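Local coordinates for ThiJ/pfpI family protein (Bacillus anthracis, PDB 3EFE) that is of unknown function but belongs to the DJ-1/PfpI family, whose members include chaperones, glyoxalases and proteases, and pairs with a second copy of itself, at residues Ser17-Leu28 and Asp76-Thr84. Residues are numbered along the deposited sequence; the frame is centred on the assembly and turned at random.
Sequences SDWEYGYLIAEL and DLLILPGGT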
loop_
_atom_site.group_PDB
_atom_site.type_symbol
_atom_site.label_atom_id
_atom_site.label_comp_id
_atom_site.label_asym_id
_atom_site.label_seq_id
_atom_site.Cartn_x
_atom_site.Cartn_y
_atom_site.Cartn_z
ATOM N N SER D 17 -1.778 -4.399 -8.052
ATOM C CA SER D 17 -2.573 -3.796 -6.957
ATOM C C SER D 17 -1.702 -3.209 -5.806
ATOM O O SER D 17 -1.142 -3.958 -5.057
ATOM C CB SER D 17 -3.494 -4.886 -6.427
ATOM O OG SER D 17 -4.366 -5.336 -7.474
ATOM N N ASP D 18 -1.676 -1.882 -5.679
ATOM C CA ASP D 18 -0.786 -1.121 -4.796
ATOM C C ASP D 18 -0.937 -1.400 -3.319
ATOM O O ASP D 18 0.058 -1.374 -2.565
ATOM C CB ASP D 18 -1.006 0.397 -4.967
ATOM C CG ASP D 18 -0.813 0.865 -6.434
ATOM O OD1 ASP D 18 0.109 1.638 -6.732
ATOM O OD2 ASP D 18 -1.594 0.438 -7.271
ATOM N N TRP D 19 -2.161 -1.682 -2.898
ATOM C CA TRP D 19 -2.419 -1.806 -1.488
ATOM C C TRP D 19 -1.903 -3.141 -0.995
ATOM O O TRP D 19 -1.782 -3.332 0.190
ATOM C CB TRP D 19 -3.881 -1.583 -1.167
ATOM C CG TRP D 19 -4.714 -2.660 -1.560
ATOM C CD1 TRP D 19 -5.063 -3.723 -0.803
ATOM C CD2 TRP D 19 -5.306 -2.851 -2.833
ATOM N NE1 TRP D 19 -5.818 -4.538 -1.496
ATOM C CE2 TRP D 19 -5.981 -4.055 -2.768
ATOM C CE3 TRP D 19 -5.260 -2.144 -4.054
ATOM C CZ2 TRP D 19 -6.684 -4.582 -3.846
ATOM C CZ3 TRP D 19 -5.968 -2.632 -5.106
ATOM C CH2 TRP D 19 -6.659 -3.863 -5.011
ATOM N N GLU D 20 -1.525 -4.039 -1.909
ATOM C CA GLU D 20 -1.366 -5.458 -1.536
ATOM C C GLU D 20 0.085 -5.741 -1.068
ATOM O O GLU D 20 0.309 -6.608 -0.217
ATOM C CB GLU D 20 -1.837 -6.380 -2.644
ATOM C CG GLU D 20 -3.335 -6.434 -2.695
ATOM C CD GLU D 20 -3.884 -7.243 -3.755
ATOM O OE1 GLU D 20 -3.108 -7.882 -4.516
ATOM O OE2 GLU D 20 -5.148 -7.282 -3.809
ATOM N N TYR D 21 1.031 -4.967 -1.559
ATOM C CA TYR D 21 2.486 -5.173 -1.273
ATOM C C TYR D 21 3.114 -4.059 -0.476
ATOM O O TYR D 21 4.213 -4.236 -0.051
ATOM C CB TYR D 21 3.352 -5.469 -2.541
ATOM C CG TYR D 21 3.164 -4.423 -3.542
ATOM C CD1 TYR D 21 3.783 -3.186 -3.402
ATOM C CD2 TYR D 21 2.214 -4.579 -4.575
ATOM C CE1 TYR D 21 3.506 -2.169 -4.287
ATOM C CE2 TYR D 21 1.976 -3.572 -5.447
ATOM C CZ TYR D 21 2.620 -2.398 -5.319
ATOM O OH TYR D 21 2.366 -1.401 -6.177
ATOM N N GLY D 22 2.395 -2.980 -0.185
ATOM C CA GLY D 22 2.985 -1.766 0.369
ATOM C C GLY D 22 3.640 -1.848 1.745
ATOM O O GLY D 22 4.717 -1.344 1.940
ATOM N N TYR D 23 2.919 -2.423 2.697
ATOM C CA TYR D 23 3.415 -2.800 4.011
ATOM C C TYR D 23 4.648 -3.694 3.933
ATOM O O TYR D 23 5.690 -3.431 4.581
ATOM C CB TYR D 23 2.329 -3.571 4.753
ATOM C CG TYR D 23 1.067 -2.799 5.247
ATOM C CD1 TYR D 23 1.176 -1.772 6.158
ATOM C CD2 TYR D 23 -0.219 -3.170 4.830
ATOM C CE1 TYR D 23 0.089 -1.136 6.632
ATOM C CE2 TYR D 23 -1.357 -2.493 5.279
ATOM C CZ TYR D 23 -1.183 -1.487 6.192
ATOM O OH TYR D 23 -2.253 -0.796 6.693
ATOM N N LEU D 24 4.539 -4.770 3.168
ATOM C CA LEU D 24 5.623 -5.735 3.140
ATOM C C LEU D 24 6.908 -5.136 2.606
ATOM O O LEU D 24 7.941 -5.202 3.237
ATOM C CB LEU D 24 5.213 -6.981 2.324
ATOM C CG LEU D 24 6.178 -8.166 2.297
ATOM C CD1 LEU D 24 6.708 -8.571 3.783
ATOM C CD2 LEU D 24 5.538 -9.330 1.576
ATOM N N ILE D 25 6.843 -4.536 1.431
ATOM C CA ILE D 25 8.043 -4.028 0.795
ATOM C C ILE D 25 8.748 -2.841 1.538
ATOM O O ILE D 25 9.977 -2.706 1.524
ATOM C CB ILE D 25 7.820 -3.768 -0.742
ATOM C CG1 ILE D 25 6.842 -2.625 -1.002
ATOM C CG2 ILE D 25 7.536 -5.057 -1.418
ATOM C CD1 ILE D 25 7.065 -1.923 -2.353
ATOM N N ALA D 26 7.937 -2.000 2.188
ATOM C CA ALA D 26 8.414 -0.866 2.948
ATOM C C ALA D 26 9.153 -1.330 4.180
ATOM O O ALA D 26 10.167 -0.777 4.605
ATOM C CB ALA D 26 7.203 0.028 3.294
ATOM N N GLU D 27 8.672 -2.357 4.820
ATOM C CA GLU D 27 9.323 -2.825 6.058
ATOM C C GLU D 27 10.651 -3.558 5.763
ATOM O O GLU D 27 11.627 -3.449 6.506
ATOM C CB GLU D 27 8.374 -3.756 6.818
ATOM C CG GLU D 27 7.179 -3.082 7.430
ATOM C CD GLU D 27 7.520 -1.917 8.351
ATOM O OE1 GLU D 27 8.708 -1.704 8.671
ATOM O OE2 GLU D 27 6.584 -1.215 8.773
ATOM N N LEU D 28 10.640 -4.307 4.677
ATOM C CA LEU D 28 11.776 -5.044 4.168
ATOM C C LEU D 28 12.855 -4.113 3.660
ATOM O O LEU D 28 13.950 -4.092 4.153
ATOM C CB LEU D 28 11.319 -5.992 3.041
ATOM C CG LEU D 28 10.614 -7.242 3.571
ATOM C CD1 LEU D 28 10.103 -8.013 2.415
ATOM C CD2 LEU D 28 11.583 -8.065 4.468
ATOM N N ASP D 76 15.635 -17.122 -1.103
ATOM C CA ASP D 76 15.353 -15.778 -1.643
ATOM C C ASP D 76 13.885 -15.541 -1.331
ATOM O O ASP D 76 13.183 -16.460 -0.942
ATOM C CB ASP D 76 15.653 -15.664 -3.158
ATOM C CG ASP D 76 17.193 -15.429 -3.476
ATOM O OD1 ASP D 76 17.908 -15.037 -2.520
ATOM O OD2 ASP D 76 17.664 -15.592 -4.657
ATOM N N LEU D 77 13.433 -14.311 -1.454
ATOM C CA LEU D 77 11.987 -13.987 -1.339
ATOM C C LEU D 77 11.481 -13.469 -2.667
ATOM O O LEU D 77 12.068 -12.525 -3.235
ATOM C CB LEU D 77 11.663 -12.970 -0.190
ATOM C CG LEU D 77 10.186 -12.402 -0.088
ATOM C CD1 LEU D 77 9.119 -13.440 0.422
ATOM C CD2 LEU D 77 10.194 -11.098 0.800
ATOM N N LEU D 78 10.391 -14.081 -3.139
ATOM C CA LEU D 78 9.642 -13.588 -4.327
ATOM C C LEU D 78 8.201 -13.213 -3.994
ATOM O O LEU D 78 7.421 -14.066 -3.680
ATOM C CB LEU D 78 9.609 -14.625 -5.439
ATOM C CG LEU D 78 8.908 -14.245 -6.755
ATOM C CD1 LEU D 78 9.538 -13.052 -7.471
ATOM C CD2 LEU D 78 8.821 -15.498 -7.674
ATOM N N ILE D 79 7.898 -11.898 -4.051
ATOM C CA ILE D 79 6.546 -11.344 -3.853
ATOM C C ILE D 79 5.712 -11.285 -5.198
ATOM O O ILE D 79 6.108 -10.647 -6.216
ATOM C CB ILE D 79 6.572 -9.917 -3.190
ATOM C CG1 ILE D 79 7.393 -9.950 -1.917
ATOM C CG2 ILE D 79 5.130 -9.373 -2.912
ATOM C CD1 ILE D 79 8.033 -8.598 -1.499
ATOM N N LEU D 80 4.556 -11.934 -5.178
ATOM C CA LEU D 80 3.627 -11.802 -6.299
ATOM C C LEU D 80 2.341 -11.092 -5.869
ATOM O O LEU D 80 1.495 -11.670 -5.208
ATOM C CB LEU D 80 3.323 -13.138 -6.936
ATOM C CG LEU D 80 4.496 -14.127 -6.989
ATOM C CD1 LEU D 80 3.876 -15.542 -7.135
ATOM C CD2 LEU D 80 5.518 -13.724 -8.064
ATOM N N PRO D 81 2.179 -9.834 -6.297
ATOM C CA PRO D 81 0.970 -9.077 -6.069
ATOM C C PRO D 81 -0.189 -9.495 -6.993
ATOM O O PRO D 81 0.041 -10.122 -8.034
ATOM C CB PRO D 81 1.374 -7.643 -6.397
ATOM C CG PRO D 81 2.524 -7.751 -7.193
ATOM C CD PRO D 81 3.156 -9.089 -7.064
ATOM N N GLY D 82 -1.414 -9.184 -6.559
ATOM C CA GLY D 82 -2.561 -9.172 -7.408
ATOM C C GLY D 82 -2.494 -8.166 -8.529
ATOM O O GLY D 82 -1.633 -7.247 -8.556
ATOM N N GLY D 83 -3.426 -8.376 -9.446
ATOM C CA GLY D 83 -3.717 -7.484 -10.565
ATOM C C GLY D 83 -4.685 -8.215 -11.476
ATOM O O GLY D 83 -5.112 -9.361 -11.188
ATOM N N THR D 84 -5.057 -7.567 -12.572
ATOM C CA THR D 84 -6.260 -7.964 -13.341
ATOM C C THR D 84 -5.895 -8.732 -14.625
ATOM O O THR D 84 -6.726 -8.980 -15.461
ATOM C CB THR D 84 -7.082 -6.732 -13.705
ATOM O OG1 THR D 84 -6.371 -5.990 -14.726
ATOM C CG2 THR D 84 -7.314 -5.842 -12.465
#
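Residues 18-28 of helix 18-30 pack over the central parallel strand 77-80 of the alpha/beta sandwich of the DJ-1/PfpI family, these segments running nearly antiparallel at 156° with their axes 9.9 Å apart. Polar contacts hold one end, where the strand runs out into Pro81-Gly82-Gly83. Ser17 N gives an almost straight hydrogen bond to Gly82 O (2.9 Å), approaching from above the carbonyl plane. Running the other way, Gly82 N donates to Glu20 OE1 at 3.0 Å; this bond is more bent (132° at the hydrogen), although the carboxylate oxygen is met nearly along its C-O axis. The Glu20 chain, extended beyond CG, brings that buried carboxylate to the loop; with the Ser17 bond, Gly82 is held through both its N-H and its C=O. Glu20 also touches Cys112, consistent with the Glu-Cys pair at the nucleophile elbow of DJ-1/PfpI relatives.

Beyond these two hydrogen bonds the interface is apolar. Pro81 CB slants against the Tyr21 ring at CD2 (3.7 Å), and Asp18 O lies over the centre of one ring face. Ile79 meets Leu24 tip to tip, its CG1 4.0 Å from Leu24 CD2, while its CD1 lies obliquely against Ile25 CG2 at 3.6 Å. Farther along the helix, Leu28 CD1 presses tightly on Leu77 CD2 (3.5 Å).

Strands 8-11 and 107-111 flank strand 77-80 in the sheet, Leu10 touching both Tyr21 and Ile79. Helix 169-179 packs beside Leu24, Leu28 and Leu77, and the rings of Trp19 and Tyr23 meet those of Tyr23 and Trp19 of the second subunit, planes nearly parallel.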